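Local coordinates for inner membrane lipoprotein (Salmonella enterica, PDB 4C47), which is required for proper surface display of the trimeric autotransporter adhesin SadA and may take a direct part in its biogenesis, at residues Phe70-Leu75 / Tyr180-Ile185; Ile99-Asn104 / Val173-Leu178; Leu110-Leu115 / Thr164-Thr169; Ser117-Asn122 / Glu157-Ala162; Phe125-Gly130 / Leu148-Asp153. One frame throughout, in Å; residues are numbered along the deposited sequence.

Interaction 1 of 5, residues Phe70-Leu75 / Tyr180-Ile185; sequences FDYTEL and YLKIGI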
# COMPACT_ATOMS: atom_id res chain seq x y z
N PHE A 70 2.36 -7.01 -11.34
CA PHE A 70 3.77 -7.06 -11.73
C PHE A 70 4.51 -8.23 -11.09
O PHE A 70 5.59 -8.61 -11.54
CB PHE A 70 4.48 -5.75 -11.38
CG PHE A 70 4.05 -4.58 -12.21
CD1 PHE A 70 4.50 -4.44 -13.51
CD2 PHE A 70 3.20 -3.62 -11.69
CE1 PHE A 70 4.11 -3.36 -14.29
CE2 PHE A 70 2.80 -2.53 -12.45
CZ PHE A 70 3.26 -2.40 -13.76
N ASP A 71 3.93 -8.81 -10.04
CA ASP A 71 4.57 -9.93 -9.36
C ASP A 71 4.45 -11.20 -10.18
O ASP A 71 5.40 -11.98 -10.28
CB ASP A 71 3.94 -10.14 -7.98
CG ASP A 71 4.23 -9.01 -7.03
OD1 ASP A 71 5.41 -8.83 -6.66
OD2 ASP A 71 3.28 -8.30 -6.63
N TYR A 72 3.28 -11.42 -10.76
CA TYR A 72 3.01 -12.62 -11.53
C TYR A 72 1.81 -12.38 -12.44
O TYR A 72 1.16 -11.34 -12.34
CB TYR A 72 2.74 -13.80 -10.60
CG TYR A 72 1.81 -13.46 -9.45
CD1 TYR A 72 0.44 -13.34 -9.65
CD2 TYR A 72 2.30 -13.27 -8.16
CE1 TYR A 72 -0.41 -13.02 -8.61
CE2 TYR A 72 1.45 -12.95 -7.11
CZ TYR A 72 0.09 -12.84 -7.35
OH TYR A 72 -0.77 -12.53 -6.32
N THR A 73 1.52 -13.34 -13.31
CA THR A 73 0.36 -13.26 -14.18
C THR A 73 -0.57 -14.43 -13.91
O THR A 73 -0.14 -15.59 -13.86
CB THR A 73 0.77 -13.23 -15.67
OG1 THR A 73 1.66 -12.12 -15.90
CG2 THR A 73 -0.46 -13.10 -16.56
N GLU A 74 -1.85 -14.14 -13.71
CA GLU A 74 -2.85 -15.17 -13.46
C GLU A 74 -3.83 -15.27 -14.62
O GLU A 74 -4.29 -14.25 -15.14
CB GLU A 74 -3.62 -14.89 -12.16
CG GLU A 74 -2.80 -14.99 -10.89
CD GLU A 74 -3.62 -14.67 -9.66
OE1 GLU A 74 -3.94 -13.48 -9.45
OE2 GLU A 74 -3.93 -15.61 -8.89
N LEU A 75 -4.16 -16.49 -15.02
CA LEU A 75 -5.03 -16.71 -16.17
C LEU A 75 -5.79 -18.03 -16.10
O LEU A 75 -5.41 -18.95 -15.36
CB LEU A 75 -4.23 -16.62 -17.47
CG LEU A 75 -2.97 -17.48 -17.62
CD1 LEU A 75 -3.30 -18.87 -18.16
CD2 LEU A 75 -1.95 -16.80 -18.51
N TYR A 180 -6.86 -22.78 -13.80
CA TYR A 180 -6.06 -21.79 -13.08
C TYR A 180 -4.57 -21.98 -13.34
O TYR A 180 -4.02 -23.05 -13.08
CB TYR A 180 -6.33 -21.83 -11.58
CG TYR A 180 -5.54 -20.79 -10.81
CD1 TYR A 180 -5.90 -19.45 -10.86
CD2 TYR A 180 -4.44 -21.15 -10.05
CE1 TYR A 180 -5.18 -18.49 -10.17
CE2 TYR A 180 -3.71 -20.19 -9.35
CZ TYR A 180 -4.09 -18.87 -9.42
OH TYR A 180 -3.37 -17.92 -8.73
N LEU A 181 -3.94 -20.93 -13.84
CA LEU A 181 -2.50 -20.91 -14.03
C LEU A 181 -1.93 -19.58 -13.58
O LEU A 181 -2.36 -18.52 -14.03
CB LEU A 181 -2.14 -21.18 -15.49
CG LEU A 181 -0.64 -21.18 -15.81
CD1 LEU A 181 0.10 -22.20 -14.96
CD2 LEU A 181 -0.41 -21.43 -17.29
N LYS A 182 -0.97 -19.65 -12.67
CA LYS A 182 -0.26 -18.50 -12.16
C LYS A 182 1.20 -18.67 -12.54
O LYS A 182 1.83 -19.67 -12.18
CB LYS A 182 -0.39 -18.44 -10.64
CG LYS A 182 0.38 -17.32 -9.97
CD LYS A 182 0.46 -17.59 -8.47
CE LYS A 182 0.58 -16.32 -7.66
NZ LYS A 182 0.46 -16.59 -6.20
N ILE A 183 1.74 -17.71 -13.27
CA ILE A 183 3.11 -17.81 -13.75
C ILE A 183 3.92 -16.54 -13.50
O ILE A 183 3.49 -15.43 -13.83
CB ILE A 183 3.16 -18.23 -15.23
CG1 ILE A 183 4.61 -18.33 -15.71
CG2 ILE A 183 2.36 -17.28 -16.10
CD1 ILE A 183 4.76 -18.93 -17.09
N GLY A 184 5.10 -16.71 -12.91
CA GLY A 184 5.98 -15.59 -12.61
C GLY A 184 7.42 -15.85 -13.03
O GLY A 184 7.81 -16.97 -13.35
N ILE A 185 8.22 -14.79 -13.02
CA ILE A 185 9.61 -14.86 -13.45
C ILE A 185 10.60 -14.89 -12.29
O ILE A 185 10.59 -14.01 -11.43
CB ILE A 185 9.98 -13.66 -14.35
CG1 ILE A 185 9.13 -13.65 -15.61
CG2 ILE A 185 11.46 -13.70 -14.71
CD1 ILE A 185 9.36 -14.84 -16.50
O HOH W 1 6.82 -12.42 -12.70
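Tyr72 holds CG between its backbone N and carbonyl carbon (chi1 45°), which lays the ring over strand 180-186, while Lys182 runs extended from a CG anti to its own N (chi1 176°) and carries its end over one face of that ring. Lys182 CE sits almost exactly above the centre, 3.3 Å from the Tyr72 centroid, a CH-pi contact; the ammonium NZ lies 4.1 Å from the same centroid, still over the face, as a cation-pi partner. On the same side of the sheet Glu74 OE2 reaches the edge of the Tyr180 ring, in its plane, where Tyr180 OH is modelled as donating to it, though the exact length is doubtful. Backbone bonds pair Thr73 with Ile183 and Leu75 with Leu181. On the other face Leu75 CD1 packs 3.7 Å from Leu181 CB, and Thr73 OG1 hydrogen-bonds Ile84 O of strand 82-86. Directly after the long coiled-coil helix 8-71, this is an antiparallel edge-strand pairing that joins the stalk to the beta-sandwich head.

Interaction 2 of 5, residues Ile99-Asn104 / Val173-Leu178; sequences IEPIDN and VSPNNL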
# COMPACT_ATOMS: atom_id res chain seq x y z
N ILE A 99 -3.65 -27.13 -25.33
CA ILE A 99 -3.54 -27.85 -24.08
C ILE A 99 -3.76 -29.34 -24.34
O ILE A 99 -4.80 -29.74 -24.86
CB ILE A 99 -4.55 -27.35 -23.03
CG1 ILE A 99 -4.08 -26.04 -22.40
CG2 ILE A 99 -4.73 -28.38 -21.93
CD1 ILE A 99 -4.59 -24.80 -23.10
N GLU A 100 -2.77 -30.16 -24.00
CA GLU A 100 -2.80 -31.58 -24.32
C GLU A 100 -2.80 -32.44 -23.06
O GLU A 100 -2.16 -32.10 -22.07
CB GLU A 100 -1.61 -31.94 -25.21
CG GLU A 100 -1.99 -32.69 -26.47
CD GLU A 100 -2.96 -31.92 -27.33
OE1 GLU A 100 -2.53 -30.97 -28.01
OE2 GLU A 100 -4.16 -32.27 -27.33
N PRO A 101 -3.53 -33.57 -23.10
CA PRO A 101 -3.58 -34.49 -21.96
C PRO A 101 -2.43 -35.49 -21.94
O PRO A 101 -2.08 -36.06 -22.98
CB PRO A 101 -4.91 -35.22 -22.17
CG PRO A 101 -5.08 -35.23 -23.65
CD PRO A 101 -4.50 -33.93 -24.15
N ILE A 102 -1.85 -35.69 -20.76
CA ILE A 102 -0.86 -36.74 -20.57
C ILE A 102 -1.28 -37.62 -19.40
O ILE A 102 -2.38 -37.47 -18.86
CB ILE A 102 0.55 -36.18 -20.29
CG1 ILE A 102 0.53 -35.29 -19.04
CG2 ILE A 102 1.07 -35.44 -21.50
CD1 ILE A 102 1.91 -34.92 -18.55
N ASP A 103 -0.40 -38.53 -19.01
CA ASP A 103 -0.68 -39.41 -17.88
C ASP A 103 -0.85 -38.59 -16.60
O ASP A 103 0.13 -38.06 -16.06
CB ASP A 103 0.43 -40.45 -17.71
CG ASP A 103 0.10 -41.49 -16.66
OD1 ASP A 103 -1.10 -41.67 -16.36
OD2 ASP A 103 1.03 -42.15 -16.15
N ASN A 104 -2.09 -38.48 -16.15
CA ASN A 104 -2.44 -37.78 -14.91
C ASN A 104 -2.14 -36.28 -14.94
O ASN A 104 -2.00 -35.65 -13.90
CB ASN A 104 -1.76 -38.45 -13.71
CG ASN A 104 -2.36 -38.03 -12.38
OD1 ASN A 104 -3.53 -37.66 -12.31
ND2 ASN A 104 -1.56 -38.08 -11.32
N VAL A 173 -3.42 -32.45 -12.99
CA VAL A 173 -4.68 -31.87 -13.44
C VAL A 173 -4.96 -32.11 -14.93
O VAL A 173 -4.12 -31.81 -15.78
CB VAL A 173 -4.74 -30.35 -13.17
CG1 VAL A 173 -6.01 -29.76 -13.74
CG2 VAL A 173 -4.65 -30.08 -11.67
N SER A 174 -6.14 -32.65 -15.23
CA SER A 174 -6.57 -32.87 -16.61
C SER A 174 -6.93 -31.55 -17.28
O SER A 174 -7.30 -30.59 -16.59
CB SER A 174 -7.77 -33.82 -16.63
OG SER A 174 -8.93 -33.20 -16.09
N PRO A 175 -6.83 -31.49 -18.62
CA PRO A 175 -7.13 -30.27 -19.39
C PRO A 175 -8.48 -29.63 -19.07
O PRO A 175 -8.55 -28.40 -18.94
CB PRO A 175 -7.11 -30.77 -20.83
CG PRO A 175 -6.11 -31.88 -20.82
CD PRO A 175 -6.31 -32.57 -19.49
N ASN A 176 -9.53 -30.43 -18.94
CA ASN A 176 -10.86 -29.89 -18.66
C ASN A 176 -11.02 -29.37 -17.23
O ASN A 176 -11.97 -28.66 -16.92
CB ASN A 176 -11.95 -30.91 -19.01
CG ASN A 176 -11.61 -32.31 -18.51
OD1 ASN A 176 -10.77 -33.00 -19.08
ND2 ASN A 176 -12.28 -32.73 -17.44
N ASN A 177 -10.08 -29.74 -16.36
CA ASN A 177 -10.08 -29.24 -14.99
C ASN A 177 -9.10 -28.09 -14.81
O ASN A 177 -9.19 -27.32 -13.85
CB ASN A 177 -9.76 -30.36 -14.00
CG ASN A 177 -10.81 -31.44 -13.98
OD1 ASN A 177 -10.50 -32.62 -14.16
ND2 ASN A 177 -12.06 -31.06 -13.74
N LEU A 178 -8.15 -27.98 -15.74
CA LEU A 178 -7.13 -26.94 -15.69
C LEU A 178 -7.72 -25.57 -16.01
O LEU A 178 -7.81 -25.19 -17.17
CB LEU A 178 -5.99 -27.26 -16.66
CG LEU A 178 -4.79 -26.32 -16.67
CD1 LEU A 178 -4.09 -26.34 -15.32
CD2 LEU A 178 -3.83 -26.68 -17.79
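Strand residues 99-102 and the turn at 175-177 face each other without a hydrogen bond between them, the nearest CA atoms, those of Pro101 and Pro175, being 6.1 Å apart. Pro175 carries most of the contact, its CB bond directed at the strand and its ring set against two residues that flank Glu100. In Ile99 a chi1 of -78° puts CG1 beside the backbone N and leaves CG2 anti to it; Ile99 CG2 lies 3.5 Å from Pro175 CB as the side chains pass one another, pointing opposite ways. Further along, Pro101 CB meets Pro175 CG at 3.8 Å. The turn belongs to the connection between strands 164-171 and 180-186, which crosses from one sheet of the beta-sandwich to the other; Pro175 thereby covers the end of strand 91-102, and also touches Ser106 on the next strand. Inside the turn, Asn177 N donates to Ser174 O at 2.9 Å, which helps to hold the bend that presents the proline. At the far end the backbones draw close again, Asn104 O lying 3.6 Å from Val173 N. Here the Asn104 backbone bonds to Gly172, and Val173 O accepts a hydrogen bond from Ser106 OG.

Interaction 3 of 5, residues Leu110-Leu115 / Thr164-Thr169; sequences LDLVNL and TNVTLT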
# COMPACT_ATOMS: atom_id res chain seq x y z
N LEU A 110 3.03 -23.63 -25.85
CA LEU A 110 2.85 -22.21 -26.10
C LEU A 110 4.07 -21.60 -26.79
O LEU A 110 5.09 -22.26 -26.98
CB LEU A 110 2.56 -21.45 -24.81
CG LEU A 110 3.66 -21.36 -23.75
CD1 LEU A 110 3.48 -20.11 -22.91
CD2 LEU A 110 3.63 -22.58 -22.86
N ASP A 111 3.94 -20.33 -27.18
CA ASP A 111 5.07 -19.55 -27.64
C ASP A 111 5.30 -18.41 -26.66
O ASP A 111 4.35 -17.75 -26.23
CB ASP A 111 4.83 -18.99 -29.04
CG ASP A 111 4.94 -20.05 -30.12
OD1 ASP A 111 5.69 -21.03 -29.93
OD2 ASP A 111 4.27 -19.91 -31.17
N LEU A 112 6.56 -18.19 -26.30
CA LEU A 112 6.93 -17.03 -25.52
C LEU A 112 7.75 -16.10 -26.41
O LEU A 112 8.46 -16.57 -27.30
CB LEU A 112 7.75 -17.43 -24.29
CG LEU A 112 7.04 -18.21 -23.18
CD1 LEU A 112 8.03 -18.60 -22.09
CD2 LEU A 112 5.91 -17.38 -22.59
N VAL A 113 7.65 -14.80 -26.16
CA VAL A 113 8.44 -13.83 -26.91
C VAL A 113 8.96 -12.71 -26.00
O VAL A 113 8.22 -12.17 -25.16
CB VAL A 113 7.65 -13.24 -28.11
CG1 VAL A 113 6.43 -12.47 -27.64
CG2 VAL A 113 8.56 -12.37 -28.96
N ASN A 114 10.24 -12.40 -26.17
CA ASN A 114 10.90 -11.33 -25.44
C ASN A 114 10.49 -9.97 -26.01
O ASN A 114 10.70 -9.70 -27.18
CB ASN A 114 12.42 -11.52 -25.51
CG ASN A 114 13.19 -10.38 -24.86
OD1 ASN A 114 12.65 -9.61 -24.07
ND2 ASN A 114 14.47 -10.28 -25.20
N LEU A 115 9.89 -9.14 -25.16
CA LEU A 115 9.37 -7.85 -25.59
C LEU A 115 10.46 -6.78 -25.65
O LEU A 115 10.26 -5.73 -26.24
CB LEU A 115 8.25 -7.39 -24.65
CG LEU A 115 7.02 -8.28 -24.59
CD1 LEU A 115 5.94 -7.67 -23.68
CD2 LEU A 115 6.48 -8.53 -25.99
N THR A 164 8.97 -18.09 -29.47
CA THR A 164 9.76 -19.30 -29.22
C THR A 164 8.95 -20.39 -28.53
O THR A 164 8.23 -20.13 -27.56
CB THR A 164 11.01 -18.97 -28.38
OG1 THR A 164 11.69 -17.85 -28.95
CG2 THR A 164 11.95 -20.17 -28.33
N ASN A 165 9.06 -21.61 -29.05
CA ASN A 165 8.31 -22.75 -28.52
C ASN A 165 8.70 -23.15 -27.10
O ASN A 165 9.86 -23.44 -26.82
CB ASN A 165 8.45 -23.95 -29.46
CG ASN A 165 7.13 -24.37 -30.06
OD1 ASN A 165 6.12 -24.50 -29.35
ND2 ASN A 165 7.11 -24.59 -31.37
N VAL A 166 7.72 -23.15 -26.21
CA VAL A 166 7.92 -23.55 -24.82
C VAL A 166 6.81 -24.50 -24.38
O VAL A 166 5.63 -24.29 -24.70
CB VAL A 166 7.97 -22.33 -23.88
CG1 VAL A 166 8.06 -22.76 -22.42
CG2 VAL A 166 9.15 -21.43 -24.23
N THR A 167 7.19 -25.56 -23.66
CA THR A 167 6.23 -26.55 -23.18
C THR A 167 6.16 -26.59 -21.65
O THR A 167 7.17 -26.78 -20.98
CB THR A 167 6.58 -27.96 -23.71
OG1 THR A 167 6.32 -28.02 -25.11
CG2 THR A 167 5.76 -29.02 -22.99
N LEU A 168 4.95 -26.43 -21.12
CA LEU A 168 4.72 -26.51 -19.69
C LEU A 168 4.03 -27.82 -19.35
O LEU A 168 2.85 -28.00 -19.65
CB LEU A 168 3.85 -25.34 -19.22
CG LEU A 168 4.29 -23.94 -19.61
CD1 LEU A 168 3.32 -22.90 -19.07
CD2 LEU A 168 5.71 -23.66 -19.14
N THR A 169 4.76 -28.73 -18.71
CA THR A 169 4.16 -29.99 -18.28
C THR A 169 3.62 -29.83 -16.86
O THR A 169 4.37 -29.58 -15.92
CB THR A 169 5.15 -31.17 -18.34
OG1 THR A 169 6.01 -31.13 -17.20
CG2 THR A 169 5.98 -31.10 -19.61
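Four backbone hydrogen bonds join Leu110 to Val166 and Leu112 to Thr164, two for each pair. Val166 N to Leu110 O is nearly straight at 177°, although the donor is tilted from the carbonyl plane; Thr164 N to Leu112 O is shorter, 2.7 Å, and more bent at the hydrogen. Between them lies the non-hydrogen-bonded pair of Asp111 and Asn165, where Asp111 CA approaches Thr164 O to 3.2 Å in a CA-H...O contact.

Apolar packing occupies the face that carries Leu110, Leu112 and Val166, with Thr164 at its end. With CG lodged between N and the carbonyl carbon (chi1 67°), Leu110 sends CD2 across to Leu168 CG, 3.6 Å away. Leu112 approaches obliquely and sets CD1 against Val166 CG2 at 3.7 Å. Leu112 and Leu168 also touch Phe125 and Met127 of the facing sheet, so this side looks into the core.

Asp111 and Asn165 lie on the other face. Asp111 OD1 comes 3.4 Å from Asn165 CA, but the carboxylate's OD2 forms a salt bridge with Arg95 on the neighbouring strand. Antiparallel segments strongly twisted, 126° between their directions, with leucine and valine packed inward, are typical of an edge pairing in a beta-sandwich.

Interaction 4 of 5, residues Ser117-Asn122 / Glu157-Ala162; sequences SIPVSN and ELLPGA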
# COMPACT_ATOMS: atom_id res chain seq x y z
N SER A 117 14.54 -5.24 -26.27
CA SER A 117 15.37 -5.05 -27.45
C SER A 117 16.68 -5.83 -27.37
O SER A 117 17.46 -5.85 -28.32
CB SER A 117 15.67 -3.57 -27.66
OG SER A 117 16.39 -3.03 -26.56
N ILE A 118 16.93 -6.47 -26.23
CA ILE A 118 18.11 -7.31 -26.06
C ILE A 118 17.71 -8.73 -25.67
O ILE A 118 16.67 -8.92 -25.03
CB ILE A 118 19.09 -6.72 -25.01
CG1 ILE A 118 18.41 -6.57 -23.65
CG2 ILE A 118 19.64 -5.38 -25.49
CD1 ILE A 118 19.36 -6.15 -22.55
N PRO A 119 18.51 -9.72 -26.07
CA PRO A 119 18.21 -11.12 -25.72
C PRO A 119 18.21 -11.33 -24.21
O PRO A 119 18.93 -10.64 -23.49
CB PRO A 119 19.38 -11.89 -26.33
CG PRO A 119 19.93 -11.00 -27.40
CD PRO A 119 19.71 -9.61 -26.91
N VAL A 120 17.39 -12.26 -23.74
CA VAL A 120 17.44 -12.71 -22.36
C VAL A 120 17.57 -14.23 -22.34
O VAL A 120 16.97 -14.93 -23.16
CB VAL A 120 16.19 -12.27 -21.55
CG1 VAL A 120 16.13 -10.75 -21.45
CG2 VAL A 120 14.91 -12.81 -22.16
N SER A 121 18.39 -14.75 -21.43
CA SER A 121 18.64 -16.18 -21.37
C SER A 121 18.57 -16.70 -19.94
O SER A 121 18.66 -15.92 -18.99
CB SER A 121 20.00 -16.51 -21.97
OG SER A 121 20.07 -16.11 -23.33
N ASN A 122 18.42 -18.01 -19.81
CA ASN A 122 18.40 -18.68 -18.51
C ASN A 122 17.32 -18.15 -17.57
O ASN A 122 17.57 -17.93 -16.39
CB ASN A 122 19.77 -18.62 -17.85
CG ASN A 122 20.88 -19.13 -18.76
OD1 ASN A 122 20.62 -19.89 -19.69
ND2 ASN A 122 22.11 -18.70 -18.49
N GLU A 157 17.02 -19.48 -24.84
CA GLU A 157 17.40 -18.12 -25.17
C GLU A 157 16.30 -17.44 -25.97
O GLU A 157 15.95 -17.89 -27.06
CB GLU A 157 18.70 -18.09 -25.96
CG GLU A 157 19.09 -16.71 -26.44
CD GLU A 157 20.41 -16.69 -27.19
OE1 GLU A 157 20.92 -17.78 -27.52
OE2 GLU A 157 20.93 -15.58 -27.43
N LEU A 158 15.75 -16.36 -25.42
CA LEU A 158 14.68 -15.62 -26.08
C LEU A 158 15.22 -14.38 -26.78
O LEU A 158 15.54 -13.38 -26.13
CB LEU A 158 13.60 -15.24 -25.08
CG LEU A 158 12.91 -16.40 -24.36
CD1 LEU A 158 11.94 -15.88 -23.31
CD2 LEU A 158 12.19 -17.29 -25.36
N LEU A 159 15.32 -14.45 -28.11
CA LEU A 159 15.77 -13.31 -28.90
C LEU A 159 14.64 -12.29 -29.03
O LEU A 159 13.47 -12.66 -29.03
CB LEU A 159 16.23 -13.78 -30.29
CG LEU A 159 17.55 -14.55 -30.32
CD1 LEU A 159 17.90 -14.97 -31.74
CD2 LEU A 159 18.67 -13.71 -29.72
N PRO A 160 15.00 -11.00 -29.14
CA PRO A 160 13.99 -9.93 -29.22
C PRO A 160 13.04 -10.12 -30.40
O PRO A 160 13.49 -10.13 -31.55
CB PRO A 160 14.83 -8.67 -29.44
CG PRO A 160 16.17 -9.00 -28.92
CD PRO A 160 16.37 -10.46 -29.19
N GLY A 161 11.75 -10.27 -30.12
CA GLY A 161 10.74 -10.32 -31.16
C GLY A 161 10.44 -11.71 -31.70
O GLY A 161 9.52 -11.88 -32.49
N ALA A 162 11.22 -12.69 -31.26
CA ALA A 162 11.10 -14.05 -31.79
C ALA A 162 10.22 -14.95 -30.93
O ALA A 162 10.60 -15.35 -29.83
CB ALA A 162 12.48 -14.67 -31.98
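The puckered rings of Pro119 and Pro160 meet obliquely, and their closest side-chain carbons are Pro119 CG and Pro160 CD, 4.0 Å apart. Pro119 CG is also approached by Leu159 CD2 at 3.8 Å, while Pro160 CG leans on the backbone of the other segment, 3.5 Å from Ser117 O. Pro160 is the second residue of a type II turn from Leu159 to Ala162, and the turn directs its ring at residues 117-119. Beyond the prolines the two segments run antiparallel and form a single bridge: Leu158 N donates to Val120 O at 2.9 Å, nearly along the C=O axis, and Val120 N returns a longer bond to Leu158 O. Alongside, Ser121 OG rests 3.3 Å from Glu157 CG, against the aliphatic part of an extended side chain. The contact lies at the end of the head, where strand 120-121 pairs with strand 191-192, Gly161 bonds to Asn114 of strand 105-114, and Ser117 OG hydrogen-bonds Asn114 O of the second subunit.

Interaction 5 of 5, residues Phe125-Gly130 / Leu148-Asp153; sequences FNMTWG and LNTKMD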
# COMPACT_ATOMS: atom_id res chain seq x y z
N PHE A 125 10.87 -20.12 -14.39
CA PHE A 125 9.46 -19.77 -14.22
C PHE A 125 8.86 -20.39 -12.97
O PHE A 125 8.89 -21.60 -12.79
CB PHE A 125 8.66 -20.21 -15.45
CG PHE A 125 9.15 -19.61 -16.74
CD1 PHE A 125 8.70 -18.36 -17.16
CD2 PHE A 125 10.06 -20.29 -17.54
CE1 PHE A 125 9.16 -17.81 -18.34
CE2 PHE A 125 10.51 -19.74 -18.72
CZ PHE A 125 10.06 -18.50 -19.12
N ASN A 126 8.32 -19.55 -12.09
CA ASN A 126 7.55 -20.06 -10.97
C ASN A 126 6.12 -20.31 -11.43
O ASN A 126 5.47 -19.40 -11.95
CB ASN A 126 7.58 -19.07 -9.80
CG ASN A 126 8.96 -18.93 -9.19
OD1 ASN A 126 9.75 -19.87 -9.21
ND2 ASN A 126 9.26 -17.76 -8.64
N MET A 127 5.65 -21.53 -11.27
CA MET A 127 4.32 -21.88 -11.76
C MET A 127 3.44 -22.56 -10.72
O MET A 127 3.90 -23.43 -9.97
CB MET A 127 4.42 -22.76 -13.01
CG MET A 127 5.03 -22.05 -14.21
SD MET A 127 5.10 -23.12 -15.65
CE MET A 127 5.93 -24.55 -14.97
N THR A 128 2.18 -22.15 -10.68
CA THR A 128 1.18 -22.75 -9.80
C THR A 128 -0.07 -22.99 -10.62
O THR A 128 -0.49 -22.13 -11.38
CB THR A 128 0.84 -21.81 -8.63
OG1 THR A 128 2.04 -21.49 -7.91
CG2 THR A 128 -0.15 -22.48 -7.68
N TRP A 129 -0.67 -24.17 -10.50
CA TRP A 129 -1.82 -24.47 -11.35
C TRP A 129 -2.86 -25.35 -10.67
O TRP A 129 -2.57 -26.03 -9.68
CB TRP A 129 -1.37 -25.12 -12.66
CG TRP A 129 -0.72 -26.45 -12.47
CD1 TRP A 129 -1.31 -27.67 -12.61
CD2 TRP A 129 0.64 -26.70 -12.12
NE1 TRP A 129 -0.40 -28.68 -12.36
CE2 TRP A 129 0.81 -28.11 -12.06
CE3 TRP A 129 1.74 -25.88 -11.85
CZ2 TRP A 129 2.02 -28.70 -11.74
CZ3 TRP A 129 2.95 -26.48 -11.53
CH2 TRP A 129 3.08 -27.87 -11.47
N GLY A 130 -4.07 -25.34 -11.22
CA GLY A 130 -5.11 -26.21 -10.70
C GLY A 130 -6.51 -25.82 -11.14
O GLY A 130 -6.70 -25.19 -12.18
N LEU A 148 -1.12 -27.02 -7.25
CA LEU A 148 0.15 -27.65 -7.57
C LEU A 148 1.17 -26.61 -8.03
O LEU A 148 0.83 -25.67 -8.75
CB LEU A 148 -0.04 -28.73 -8.63
CG LEU A 148 -0.85 -29.94 -8.16
CD1 LEU A 148 -1.98 -30.25 -9.13
CD2 LEU A 148 0.07 -31.14 -8.00
N ASN A 149 2.42 -26.77 -7.61
CA ASN A 149 3.45 -25.80 -7.93
C ASN A 149 4.78 -26.43 -8.35
O ASN A 149 5.10 -27.55 -7.94
CB ASN A 149 3.68 -24.84 -6.76
CG ASN A 149 5.00 -25.08 -6.05
OD1 ASN A 149 5.12 -25.99 -5.23
ND2 ASN A 149 6.00 -24.26 -6.37
N THR A 150 5.54 -25.70 -9.16
CA THR A 150 6.88 -26.13 -9.55
C THR A 150 7.67 -24.98 -10.17
O THR A 150 7.10 -23.97 -10.59
CB THR A 150 6.84 -27.30 -10.56
OG1 THR A 150 8.12 -27.94 -10.61
CG2 THR A 150 6.46 -26.80 -11.95
N LYS A 151 8.99 -25.13 -10.21
CA LYS A 151 9.85 -24.15 -10.86
C LYS A 151 10.44 -24.76 -12.13
O LYS A 151 11.16 -25.75 -12.08
CB LYS A 151 10.98 -23.70 -9.93
CG LYS A 151 11.78 -22.53 -10.48
CD LYS A 151 13.16 -22.44 -9.84
CE LYS A 151 13.08 -22.32 -8.33
NZ LYS A 151 12.38 -21.08 -7.92
N MET A 152 10.13 -24.15 -13.27
CA MET A 152 10.68 -24.61 -14.54
C MET A 152 11.98 -23.89 -14.86
O MET A 152 11.98 -22.70 -15.19
CB MET A 152 9.68 -24.39 -15.68
CG MET A 152 10.19 -24.87 -17.02
SD MET A 152 9.13 -24.42 -18.40
CE MET A 152 10.03 -25.15 -19.77
N ASP A 153 13.09 -24.61 -14.75
CA ASP A 153 14.38 -24.11 -15.17
C ASP A 153 14.51 -24.28 -16.68
O ASP A 153 14.35 -25.38 -17.20
CB ASP A 153 15.51 -24.86 -14.47
CG ASP A 153 15.75 -24.37 -13.05
OD1 ASP A 153 15.68 -23.14 -12.83
OD2 ASP A 153 16.01 -25.21 -12.16
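Trp129 lays its indole across strand 148-153, CG being held between backbone N and carbonyl carbon (chi1 65°). One face of the ring receives the Leu148 carbonyl, with O 3.2 Å from Trp129 CE3, and Leu148 CB, a CH-pi partner 3.9 Å from the centroid of the five-membered ring. Thr150 comes instead to the edge, its CG2 3.5 Å from Trp129 CZ3. The indole N-H points elsewhere, to Lys171 O.

Next along the same side, Met127 runs beside Thr150 and bends at chi3 (-52°), which brings CE 3.8 Å from Thr150 CG2 and equally close to Met152 CB. Met152 extends past the Phe125 ring, its SD 5.4 Å from the Phe125 centroid and oblique to it, a Met-aromatic contact. On the reverse side Lys151 lies alongside Asn126; bends at chi3 and chi4 curl NZ back to Asn126 OD1, 3.2 Å away and in the plane of the amide carbonyl, while a salt bridge to Asp186 engages the same NZ.

Backbone bonds of Phe125-Met152, Met127-Thr150 and Trp129-Leu148 keep this register. A mostly apolar face, Thr150 among it, turned to Leu168 of the other sheet, with Asn126, Thr128, Asn149 and Lys151 behind, typifies a beta-sandwich strand pair.

How the interactions relate
Along the chain the contacts are nested: interaction 1 encloses interaction 2, which encloses interaction 3, then 4, then 5. Interactions 1 and 5, with centres 10 Å apart, share one antiparallel sheet, in which strand 180-186 bonds to strand 124-130. Interactions 2 and 3 both reach the other sheet, through the adjacent strands 91-102 and 105-114. The sheets meet where Leu168 and Leu112 of interaction 3 pack on Met127, Met152 and Phe125 of interaction 5. Interactions 2 and 4 have centres about 30 Å apart, towards different ends of the sandwich. Both sheets of each head come from one chain, while the coiled coil before interaction 1 trimerises the protein and interactions 1, 3 and 4 also touch neighbouring subunits.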